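Local coordinates for NOL1/NOP2/sun family protein (Enterococcus faecium, PDB 3M4X) that probably methylates a cytosine of ribosomal RNA, with S-adenosylmethionine as donor, joining a Rossmann-like methyltransferase domain to a PUA-like RNA-binding domain, at residues L50-V53 with Q54-S58; Y208-K211 with R212-I216; A238-E241 with N242-I246; L401-T404 with Q405-Q409. All blocks are in the same frame, centred on the assembly; numbering follows the deposited sequence.

Contact 1: residues L50-V53 with Q54-S58; sequences LDMV and QTYHS
Met-52 and Tyr-56 run alongside each other from successive turns and form a Met-aromatic contact near the C-terminal end of helix 49-56, in the RsmF N-terminal domain. Met-52 is modelled as selenomethionine; bent at chi2 and chi3, its chain brings SE into the plane of the tyrosine ring at the edge, 3.7 Å from Tyr-56 CE1. A long, flexible apolar chain suits this buried place, where it also touches Tyr-86, while the tyrosine hydroxyl bonds Asp-431.

Among the polar interactions, Asp-51 O accepts twice from Thr-55: OG1 at 2.9 Å and the backbone N at 3.0 Å reach it from opposite faces of its plane. With OG1 anti to its own carbonyl carbon (chi1 -59°), the threonine hydroxyl turns back onto the preceding helical turn. One water donates to both Asp-51 OD1 and Gln-54 OE1, linking the two polar side chains.

The isobutyl group of Leu-50 packs against the amide end of Gln-54, CD1 lying 3.7 Å from NE2. Apolar contact comes from Val-53, whose CG1 rests 3.9 Å from His-57 CB; the imidazole beyond stacks on Phe-40.

The helix ends with a doubly used carbonyl. Val-53 O takes His-57 N at 2.9 Å, from above its plane, and Ser-58 N at 3.2 Å, in its plane.

Contact 2: residues Y208-K211 with R212-I216; sequences YCQK and RQQEI
Cys-209 and Gln-213 lie one turn apart, joined through the backbone, on helix 205-222, an alpha-helix of the Rossmann-like methyltransferase domain. The amides of Arg-212 to Ile-216 each donate to the carbonyl four residues earlier. Gln-213 N donates to Cys-209 O at 2.8 Å, Gln-214 N to Gln-210 O at 3.1 Å and Glu-215 N to Lys-211 O at 3.2 Å. At the start of the series, the bond from Arg-212 N to Tyr-208 O is weak, stretched to 3.4 Å.

The side chains find their partners in several ways. Gln-210 suits the face turned to helix 243-252 and the turn before it, because its amide can donate where carbonyl and carboxylate oxygens gather: NE2 bonds Glu-240 O and, weakly, Glu-244 OE1. Gln-214 lies extended beyond CG, which sits beside Gln-210 O at 3.4 Å, and its side chain packs on Ile-245 and Trp-248. Gln-213 is buried against Ala-183, Glu-241 and Ile-245.

On the exposed side, long charged chains suit the solvent: Lys-211 and Arg-212 are both extended there. Glu-215 has CG beside its own backbone N (chi1 -69°), which together with a bend at chi2 (148°) folds the carboxylate back over the previous turn. OE2 then comes within 3.1 Å of Lys-211 O; as both are acceptors, this is close approach without a hydrogen bond. Further along, Glu-215 O accepts from Ser-218 OG, and Ile-216 N continues the ladder to Arg-212 O at 3.0 Å.

Contact 3: residues A238-E241 with N242-I246; sequences APEE and NEEII
The turn leading into helix 243-252 is held by Pro-239, whose carbonyl O takes both Asn-242 N and Glu-244 N. One donor lies above the carbonyl plane and the other below it. Asn-242 N, at 3.0 Å, stands far from that plane, 67° out of it, whereas Glu-244 N, at 3.1 Å, is tilted from it much less. Glu-241 N bonds Ala-238 O at 3.1 Å, so two overlapping beta-turns precede the helix. Proline suits the second position of the first turn: its ring fixes phi near the value needed, and it has no N-H to satisfy.

Asn-242 occupies the N-cap position, but its side chain makes no capping bond. All this lies in the Rossmann-like methyltransferase domain, where the chain passes from strand 228-234 into helix 243-252.

Glu-240 and Glu-244 run side by side, their carboxylate planes 54° apart and OE2 of one 4.6 Å from OE2 of the other. The likely repulsion is probably eased by Lys-15, which forms a salt bridge with Glu-240. Glu-243 bends at chi2, bringing OE1 to 3.6 Å from Pro-239 CA, while OE2 meets Arg-284 in a salt bridge.

Ile-245 finds its apolar packing with Leu-217 and Tyr-232, as suits a buried branched residue. With CG1 beside its own backbone N (chi1 -77°), it lays that carbon 3.5 Å from Glu-241 O, an oxygen that also accepts from Tyr-232 OH.

Contact 4: residues L401-T404 with Q405-Q409; sequences LPIT and QKEWQ
Thr-404 and Glu-407 form a capping box at the start of helix 405-413, each side chain serving the other's backbone. Thr-404 OG1 accepts from Glu-407 N at 3.2 Å along a nearly straight N-H, and Glu-407 OE1 accepts from Thr-404 N, also at 3.2 Å. Threonine suits the N-cap because its short hydroxyl can stand in for the carbonyl of a missing turn; chi1 of 63° sets OG1 between the backbone N and the carbonyl carbon, facing the helix. The glutamate chain is extended beyond CG and reaches back to the N-H, which meets OE1 on its anti side, 33° out of the carboxylate plane. Trp-408 N then takes up Thr-404 O at 2.9 Å as the first full helical bond.

The tightly packed part lies on the inner side. Ile-403 passes obliquely by Glu-407, its CB 3.5 Å from Glu-407 OE1, and its CD1 sits 4.0 Å from Trp-408 CB. A branched aliphatic residue fills this buried corner between strand and helix. The outer side is looser: Gln-405 and Lys-406 are exposed, suited to solvent by their polar ends, and Lys-406 CB only approaches Thr-404 OG1, at 3.9 Å.

The axes of the short strand and helix segments run at 96° to each other, 8.3 Å apart at their closest. Strand 400-403 pairs with 426-430 at one edge of the sheet in the probable PUA-like domain; Arg-419 bridges to Glu-407 OE2, Trp-408 packs on Leu-430 and Val-435, and its NE1 bonds Gln-83.

Overall arrangement
From the N terminus the contacts follow in series, 1 to 4, and none nests in or crosses another; each joins two adjoining segments and closes just a helical turn or a cap. Contact 1 ends a helix of the N-terminal domain. Contacts 2 and 3 fall within the methyltransferase domain, on helix 205-222 and at the start of helix 243-252; their centres are about 10 Å apart and they touch, tying these helices together. Contact 4 joins a strand to a helix in the C-terminal part. It lies about 17 Å from contact 1, centre to centre, and on the opposite side of the chain's centre from contacts 2 and 3.

Contact 1: residues L50-V53 with Q54-S58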
loop_
_atom_site.group_PDB
_atom_site.type_symbol
_atom_site.label_atom_id
_atom_site.label_comp_id
_atom_site.label_asym_id
_atom_site.label_seq_id
_atom_site.Cartn_x
_atom_site.Cartn_y
_atom_site.Cartn_z
ATOM N N LEU A 50 7.927 5.207 -15.046
ATOM C CA LEU A 50 9.084 6.034 -14.735
ATOM C C LEU A 50 9.265 7.142 -15.766
ATOM O O LEU A 50 9.519 8.291 -15.408
ATOM C CB LEU A 50 10.351 5.179 -14.636
ATOM C CG LEU A 50 11.695 5.905 -14.529
ATOM C CD1 LEU A 50 11.870 6.723 -13.207
ATOM C CD2 LEU A 50 12.811 4.874 -14.675
ATOM N N ASP A 51 9.146 6.798 -17.044
ATOM C CA ASP A 51 9.317 7.794 -18.100
ATOM C C ASP A 51 8.355 8.956 -17.881
ATOM O O ASP A 51 8.727 10.122 -18.017
ATOM C CB ASP A 51 9.098 7.185 -19.489
ATOM C CG ASP A 51 9.240 8.219 -20.610
ATOM O OD1 ASP A 51 9.745 9.326 -20.347
ATOM O OD2 ASP A 51 8.847 7.931 -21.758
HETATM N N MSE A 52 7.114 8.639 -17.542
HETATM C CA MSE A 52 6.116 9.679 -17.337
HETATM C C MSE A 52 6.464 10.593 -16.162
HETATM O O MSE A 52 6.199 11.789 -16.197
HETATM C CB MSE A 52 4.730 9.059 -17.166
HETATM C CG MSE A 52 4.159 8.471 -18.467
HETATM SE SE MSE A 52 3.905 9.803 -19.930
HETATM C CE MSE A 52 5.615 9.610 -20.844
ATOM N N VAL A 53 7.052 10.025 -15.113
ATOM C CA VAL A 53 7.476 10.823 -13.973
ATOM C C VAL A 53 8.691 11.698 -14.309
ATOM O O VAL A 53 8.783 12.849 -13.873
ATOM C CB VAL A 53 7.776 9.941 -12.746
ATOM C CG1 VAL A 53 8.521 10.750 -11.668
ATOM C CG2 VAL A 53 6.479 9.349 -12.195
ATOM N N GLN A 54 9.612 11.159 -15.101
ATOM C CA GLN A 54 10.817 11.891 -15.465
ATOM C C GLN A 54 10.457 13.095 -16.321
ATOM O O GLN A 54 11.062 14.166 -16.213
ATOM C CB GLN A 54 11.797 10.971 -16.196
ATOM C CG GLN A 54 12.599 10.049 -15.239
ATOM C CD GLN A 54 13.366 8.964 -15.975
ATOM O OE1 GLN A 54 13.072 8.643 -17.131
ATOM N NE2 GLN A 54 14.356 8.397 -15.312
ATOM N N THR A 55 9.442 12.911 -17.153
ATOM C CA THR A 55 9.007 13.926 -18.095
ATOM C C THR A 55 8.176 15.032 -17.446
ATOM O O THR A 55 8.504 16.204 -17.589
ATOM C CB THR A 55 8.223 13.281 -19.220
ATOM O OG1 THR A 55 9.063 12.320 -19.865
ATOM C CG2 THR A 55 7.783 14.329 -20.233
ATOM N N TYR A 56 7.138 14.659 -16.699
ATOM C CA TYR A 56 6.187 15.631 -16.161
ATOM C C TYR A 56 6.403 16.063 -14.712
ATOM O O TYR A 56 5.778 17.022 -14.237
ATOM C CB TYR A 56 4.766 15.139 -16.396
ATOM C CG TYR A 56 4.524 14.956 -17.874
ATOM C CD1 TYR A 56 4.447 13.690 -18.429
ATOM C CD2 TYR A 56 4.455 16.064 -18.730
ATOM C CE1 TYR A 56 4.249 13.510 -19.790
ATOM C CE2 TYR A 56 4.265 15.901 -20.105
ATOM C CZ TYR A 56 4.161 14.619 -20.625
ATOM O OH TYR A 56 3.968 14.421 -21.968
ATOM N N HIS A 57 7.290 15.358 -14.017
ATOM C CA HIS A 57 7.739 15.792 -12.703
ATOM C C HIS A 57 9.128 16.432 -12.868
ATOM O O HIS A 57 9.266 17.650 -12.771
ATOM C CB HIS A 57 7.799 14.606 -11.728
ATOM C CG HIS A 57 7.705 15.001 -10.282
ATOM N ND1 HIS A 57 8.628 15.824 -9.671
ATOM C CD2 HIS A 57 6.802 14.675 -9.329
ATOM C CE1 HIS A 57 8.288 16.001 -8.407
ATOM N NE2 HIS A 57 7.188 15.312 -8.171
ATOM N N SER A 58 10.135 15.600 -13.147
ATOM C CA SER A 58 11.540 16.023 -13.244
ATOM C C SER A 58 12.505 14.851 -13.512
ATOM O O SER A 58 12.384 13.775 -12.904
ATOM C CB SER A 58 11.972 16.755 -11.959
ATOM O OG SER A 58 13.343 17.115 -12.006
HETATM O O HOH W 1 11.982 9.891 -19.439
#

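Contact 2: residues Y208-K211 with R212-I216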
loop_
_atom_site.group_PDB
_atom_site.type_symbol
_atom_site.label_atom_id
_atom_site.label_comp_id
_atom_site.label_asym_id
_atom_site.label_seq_id
_atom_site.Cartn_x
_atom_site.Cartn_y
_atom_site.Cartn_z
ATOM N N TYR A 208 2.490 -0.069 26.978
ATOM C CA TYR A 208 1.110 -0.199 26.534
ATOM C C TYR A 208 1.067 -0.685 25.080
ATOM O O TYR A 208 0.264 -1.554 24.715
ATOM C CB TYR A 208 0.387 1.141 26.669
ATOM C CG TYR A 208 -1.016 1.154 26.108
ATOM C CD1 TYR A 208 -2.118 0.964 26.932
ATOM C CD2 TYR A 208 -1.241 1.361 24.747
ATOM C CE1 TYR A 208 -3.407 0.975 26.418
ATOM C CE2 TYR A 208 -2.526 1.372 24.223
ATOM C CZ TYR A 208 -3.608 1.179 25.063
ATOM O OH TYR A 208 -4.887 1.190 24.547
ATOM N N CYS A 209 1.941 -0.120 24.256
ATOM C CA CYS A 209 1.995 -0.474 22.846
ATOM C C CYS A 209 2.590 -1.858 22.664
ATOM O O CYS A 209 2.155 -2.611 21.798
ATOM C CB CYS A 209 2.796 0.563 22.059
ATOM S SG CYS A 209 1.907 2.108 21.785
ATOM N N GLN A 210 3.580 -2.185 23.488
ATOM C CA GLN A 210 4.181 -3.516 23.481
ATOM C C GLN A 210 3.136 -4.619 23.610
ATOM O O GLN A 210 3.134 -5.565 22.832
ATOM C CB GLN A 210 5.213 -3.657 24.602
ATOM C CG GLN A 210 5.942 -4.984 24.587
ATOM C CD GLN A 210 6.791 -5.184 25.825
ATOM O OE1 GLN A 210 6.266 -5.307 26.934
ATOM N NE2 GLN A 210 8.109 -5.234 25.643
ATOM N N LYS A 211 2.240 -4.491 24.580
ATOM C CA LYS A 211 1.198 -5.502 24.786
ATOM C C LYS A 211 0.261 -5.610 23.583
ATOM O O LYS A 211 -0.174 -6.703 23.220
ATOM C CB LYS A 211 0.380 -5.212 26.056
ATOM C CG LYS A 211 1.216 -5.066 27.306
ATOM C CD LYS A 211 0.355 -4.714 28.531
ATOM C CE LYS A 211 1.015 -5.188 29.823
ATOM N NZ LYS A 211 0.177 -4.892 31.022
ATOM N N ARG A 212 -0.069 -4.478 22.974
ATOM C CA ARG A 212 -0.949 -4.507 21.818
ATOM C C ARG A 212 -0.223 -5.148 20.639
ATOM O O ARG A 212 -0.815 -5.900 19.854
ATOM C CB ARG A 212 -1.447 -3.104 21.468
ATOM C CG ARG A 212 -2.871 -3.082 20.914
ATOM C CD ARG A 212 -3.357 -1.659 20.631
ATOM N NE ARG A 212 -4.773 -1.620 20.260
ATOM C CZ ARG A 212 -5.278 -0.874 19.276
ATOM N NH1 ARG A 212 -4.485 -0.095 18.550
ATOM N NH2 ARG A 212 -6.580 -0.908 19.015
ATOM N N GLN A 213 1.069 -4.872 20.532
ATOM C CA GLN A 213 1.867 -5.454 19.465
ATOM C C GLN A 213 1.829 -6.977 19.553
ATOM O O GLN A 213 1.680 -7.668 18.543
ATOM C CB GLN A 213 3.304 -4.913 19.505
ATOM C CG GLN A 213 3.446 -3.590 18.759
ATOM C CD GLN A 213 4.281 -2.562 19.496
ATOM O OE1 GLN A 213 4.096 -1.356 19.323
ATOM N NE2 GLN A 213 5.198 -3.030 20.323
ATOM N N GLN A 214 1.938 -7.486 20.774
ATOM C CA GLN A 214 1.939 -8.918 21.014
ATOM C C GLN A 214 0.617 -9.543 20.615
ATOM O O GLN A 214 0.582 -10.627 20.056
ATOM C CB GLN A 214 2.241 -9.195 22.487
ATOM C CG GLN A 214 3.678 -8.883 22.870
ATOM C CD GLN A 214 3.940 -9.024 24.366
ATOM O OE1 GLN A 214 5.084 -9.172 24.793
ATOM N NE2 GLN A 214 2.883 -8.976 25.161
ATOM N N GLU A 215 -0.476 -8.850 20.898
ATOM C CA GLU A 215 -1.798 -9.343 20.529
ATOM C C GLU A 215 -1.993 -9.412 19.010
ATOM O O GLU A 215 -2.539 -10.388 18.485
ATOM C CB GLU A 215 -2.884 -8.472 21.167
ATOM C CG GLU A 215 -2.961 -8.618 22.683
ATOM C CD GLU A 215 -3.387 -7.342 23.385
ATOM O OE1 GLU A 215 -4.144 -6.552 22.781
ATOM O OE2 GLU A 215 -2.966 -7.136 24.547
ATOM N N ILE A 216 -1.556 -8.367 18.315
ATOM C CA ILE A 216 -1.672 -8.314 16.878
ATOM C C ILE A 216 -0.855 -9.447 16.268
ATOM O O ILE A 216 -1.346 -10.184 15.406
ATOM C CB ILE A 216 -1.226 -6.940 16.330
ATOM C CG1 ILE A 216 -2.167 -5.847 16.833
ATOM C CG2 ILE A 216 -1.210 -6.934 14.797
ATOM C CD1 ILE A 216 -1.749 -4.453 16.453
#

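Contact 3: residues A238-E241 with N242-I246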
loop_
_atom_site.group_PDB
_atom_site.type_symbol
_atom_site.label_atom_id
_atom_site.label_comp_id
_atom_site.label_asym_id
_atom_site.label_seq_id
_atom_site.Cartn_x
_atom_site.Cartn_y
_atom_site.Cartn_z
ATOM N N ALA A 238 11.498 2.993 20.781
ATOM C CA ALA A 238 11.526 2.242 22.040
ATOM C C ALA A 238 11.942 0.787 21.877
ATOM O O ALA A 238 11.401 0.070 21.032
ATOM C CB ALA A 238 10.184 2.339 22.759
ATOM N N PRO A 239 12.925 0.351 22.684
ATOM C CA PRO A 239 13.269 -1.072 22.768
ATOM C C PRO A 239 12.031 -1.894 23.070
ATOM O O PRO A 239 11.879 -2.974 22.509
ATOM C CB PRO A 239 14.231 -1.132 23.964
ATOM C CG PRO A 239 14.896 0.248 23.950
ATOM C CD PRO A 239 13.811 1.196 23.514
ATOM N N GLU A 240 11.160 -1.392 23.944
ATOM C CA GLU A 240 9.995 -2.166 24.370
ATOM C C GLU A 240 9.137 -2.605 23.180
ATOM O O GLU A 240 8.498 -3.643 23.233
ATOM C CB GLU A 240 9.154 -1.400 25.397
ATOM C CG GLU A 240 9.857 -1.156 26.746
ATOM C CD GLU A 240 10.823 0.030 26.701
ATOM O OE1 GLU A 240 10.945 0.680 25.641
ATOM O OE2 GLU A 240 11.462 0.317 27.731
ATOM N N GLU A 241 9.159 -1.825 22.101
ATOM C CA GLU A 241 8.341 -2.109 20.920
ATOM C C GLU A 241 9.110 -2.709 19.748
ATOM O O GLU A 241 8.516 -3.127 18.762
ATOM C CB GLU A 241 7.619 -0.847 20.464
ATOM C CG GLU A 241 6.686 -0.306 21.512
ATOM C CD GLU A 241 6.265 1.095 21.222
ATOM O OE1 GLU A 241 6.847 2.028 21.824
ATOM O OE2 GLU A 241 5.359 1.266 20.380
ATOM N N ASN A 242 10.430 -2.751 19.870
ATOM C CA ASN A 242 11.289 -3.221 18.802
ATOM C C ASN A 242 12.040 -4.497 19.187
ATOM O O ASN A 242 11.530 -5.602 18.992
ATOM C CB ASN A 242 12.269 -2.116 18.396
ATOM C CG ASN A 242 11.562 -0.842 17.915
ATOM O OD1 ASN A 242 12.162 0.236 17.868
ATOM N ND2 ASN A 242 10.289 -0.964 17.562
ATOM N N GLU A 243 13.251 -4.358 19.719
ATOM C CA GLU A 243 14.048 -5.538 20.077
ATOM C C GLU A 243 13.343 -6.469 21.068
ATOM O O GLU A 243 13.564 -7.678 21.045
ATOM C CB GLU A 243 15.418 -5.157 20.661
ATOM C CG GLU A 243 16.402 -4.541 19.684
ATOM C CD GLU A 243 16.241 -3.027 19.554
ATOM O OE1 GLU A 243 15.277 -2.483 20.130
ATOM O OE2 GLU A 243 17.075 -2.385 18.867
ATOM N N GLU A 244 12.526 -5.917 21.960
ATOM C CA GLU A 244 11.882 -6.759 22.965
ATOM C C GLU A 244 10.736 -7.551 22.340
ATOM O O GLU A 244 10.520 -8.701 22.700
ATOM C CB GLU A 244 11.429 -5.964 24.195
ATOM C CG GLU A 244 12.596 -5.473 25.057
ATOM C CD GLU A 244 12.148 -4.759 26.340
ATOM O OE1 GLU A 244 11.030 -5.030 26.818
ATOM O OE2 GLU A 244 12.920 -3.929 26.871
ATOM N N ILE A 245 10.032 -6.936 21.387
ATOM C CA ILE A 245 9.024 -7.633 20.587
ATOM C C ILE A 245 9.620 -8.785 19.758
ATOM O O ILE A 245 9.071 -9.887 19.732
ATOM C CB ILE A 245 8.273 -6.661 19.656
ATOM C CG1 ILE A 245 7.236 -5.867 20.451
ATOM C CG2 ILE A 245 7.572 -7.426 18.534
ATOM C CD1 ILE A 245 6.247 -6.740 21.218
ATOM N N ILE A 246 10.746 -8.532 19.090
ATOM C CA ILE A 246 11.437 -9.585 18.349
ATOM C C ILE A 246 11.948 -10.733 19.243
ATOM O O ILE A 246 11.912 -11.898 18.848
ATOM C CB ILE A 246 12.599 -9.031 17.507
ATOM C CG1 ILE A 246 12.132 -7.832 16.676
ATOM C CG2 ILE A 246 13.146 -10.117 16.593
ATOM C CD1 ILE A 246 10.984 -8.165 15.758
#

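Contact 4: residues L401-T404 with Q405-Q409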
loop_
_atom_site.group_PDB
_atom_site.type_symbol
_atom_site.label_atom_id
_atom_site.label_comp_id
_atom_site.label_asym_id
_atom_site.label_seq_id
_atom_site.Cartn_x
_atom_site.Cartn_y
_atom_site.Cartn_z
ATOM N N LEU A 401 -8.497 7.429 -26.745
ATOM C CA LEU A 401 -8.708 8.781 -27.235
ATOM C C LEU A 401 -7.679 9.669 -26.532
ATOM O O LEU A 401 -7.854 10.054 -25.380
ATOM C CB LEU A 401 -10.160 9.196 -26.954
ATOM C CG LEU A 401 -10.765 10.606 -27.014
ATOM C CD1 LEU A 401 -9.763 11.730 -27.246
ATOM C CD2 LEU A 401 -11.881 10.637 -28.027
ATOM N N PRO A 402 -6.570 9.952 -27.217
ATOM C CA PRO A 402 -5.541 10.843 -26.683
ATOM C C PRO A 402 -6.113 12.229 -26.370
ATOM O O PRO A 402 -6.894 12.757 -27.162
ATOM C CB PRO A 402 -4.540 10.950 -27.841
ATOM C CG PRO A 402 -4.770 9.721 -28.676
ATOM C CD PRO A 402 -6.246 9.475 -28.576
ATOM N N ILE A 403 -5.734 12.800 -25.233
ATOM C CA ILE A 403 -6.213 14.116 -24.829
ATOM C C ILE A 403 -5.036 15.020 -24.484
ATOM O O ILE A 403 -3.899 14.546 -24.358
ATOM C CB ILE A 403 -7.133 14.026 -23.616
ATOM C CG1 ILE A 403 -6.347 13.539 -22.405
ATOM C CG2 ILE A 403 -8.304 13.086 -23.915
ATOM C CD1 ILE A 403 -7.112 13.593 -21.108
ATOM N N THR A 404 -5.319 16.320 -24.355
ATOM C CA THR A 404 -4.330 17.344 -24.017
ATOM C C THR A 404 -4.442 17.603 -22.520
ATOM O O THR A 404 -5.346 17.083 -21.877
ATOM C CB THR A 404 -4.614 18.675 -24.784
ATOM O OG1 THR A 404 -5.882 19.200 -24.372
ATOM C CG2 THR A 404 -4.657 18.444 -26.295
ATOM N N GLN A 405 -3.551 18.404 -21.948
ATOM C CA GLN A 405 -3.670 18.657 -20.509
ATOM C C GLN A 405 -4.891 19.520 -20.177
ATOM O O GLN A 405 -5.570 19.286 -19.174
ATOM C CB GLN A 405 -2.385 19.227 -19.915
ATOM C CG GLN A 405 -1.810 20.411 -20.663
ATOM C CD GLN A 405 -2.368 21.752 -20.191
ATOM O OE1 GLN A 405 -2.469 22.707 -20.975
ATOM N NE2 GLN A 405 -2.730 21.830 -18.906
ATOM N N LYS A 406 -5.191 20.486 -21.047
ATOM C CA LYS A 406 -6.398 21.295 -20.906
ATOM C C LYS A 406 -7.647 20.435 -20.864
ATOM O O LYS A 406 -8.536 20.649 -20.033
ATOM C CB LYS A 406 -6.512 22.306 -22.041
ATOM C CG LYS A 406 -6.053 23.690 -21.664
ATOM C CD LYS A 406 -6.493 24.709 -22.704
ATOM C CE LYS A 406 -5.908 26.071 -22.388
ATOM N NZ LYS A 406 -4.451 25.933 -22.123
ATOM N N GLU A 407 -7.715 19.465 -21.773
ATOM C CA GLU A 407 -8.799 18.495 -21.750
ATOM C C GLU A 407 -8.758 17.657 -20.468
ATOM O O GLU A 407 -9.800 17.351 -19.875
ATOM C CB GLU A 407 -8.781 17.626 -23.013
ATOM C CG GLU A 407 -9.410 18.324 -24.206
ATOM C CD GLU A 407 -9.046 17.694 -25.535
ATOM O OE1 GLU A 407 -8.219 16.760 -25.553
ATOM O OE2 GLU A 407 -9.589 18.145 -26.570
ATOM N N TRP A 408 -7.558 17.309 -20.021
ATOM C CA TRP A 408 -7.429 16.664 -18.714
ATOM C C TRP A 408 -8.060 17.530 -17.612
ATOM O O TRP A 408 -8.848 17.039 -16.794
ATOM C CB TRP A 408 -5.968 16.310 -18.386
ATOM C CG TRP A 408 -5.826 15.717 -17.001
ATOM C CD1 TRP A 408 -5.981 14.405 -16.647
ATOM C CD2 TRP A 408 -5.549 16.429 -15.786
ATOM N NE1 TRP A 408 -5.805 14.258 -15.285
ATOM C CE2 TRP A 408 -5.534 15.483 -14.738
ATOM C CE3 TRP A 408 -5.294 17.772 -15.487
ATOM C CZ2 TRP A 408 -5.282 15.838 -13.412
ATOM C CZ3 TRP A 408 -5.048 18.123 -14.162
ATOM C CH2 TRP A 408 -5.043 17.155 -13.146
ATOM N N GLN A 409 -7.722 18.820 -17.598
ATOM C CA GLN A 409 -8.331 19.758 -16.652
ATOM C C GLN A 409 -9.861 19.686 -16.677
ATOM O O GLN A 409 -10.496 19.519 -15.634
ATOM C CB GLN A 409 -7.891 21.195 -16.951
ATOM C CG GLN A 409 -6.957 21.800 -15.923
ATOM C CD GLN A 409 -5.534 21.944 -16.439
ATOM O OE1 GLN A 409 -5.281 21.826 -17.638
ATOM N NE2 GLN A 409 -4.597 22.204 -15.531
#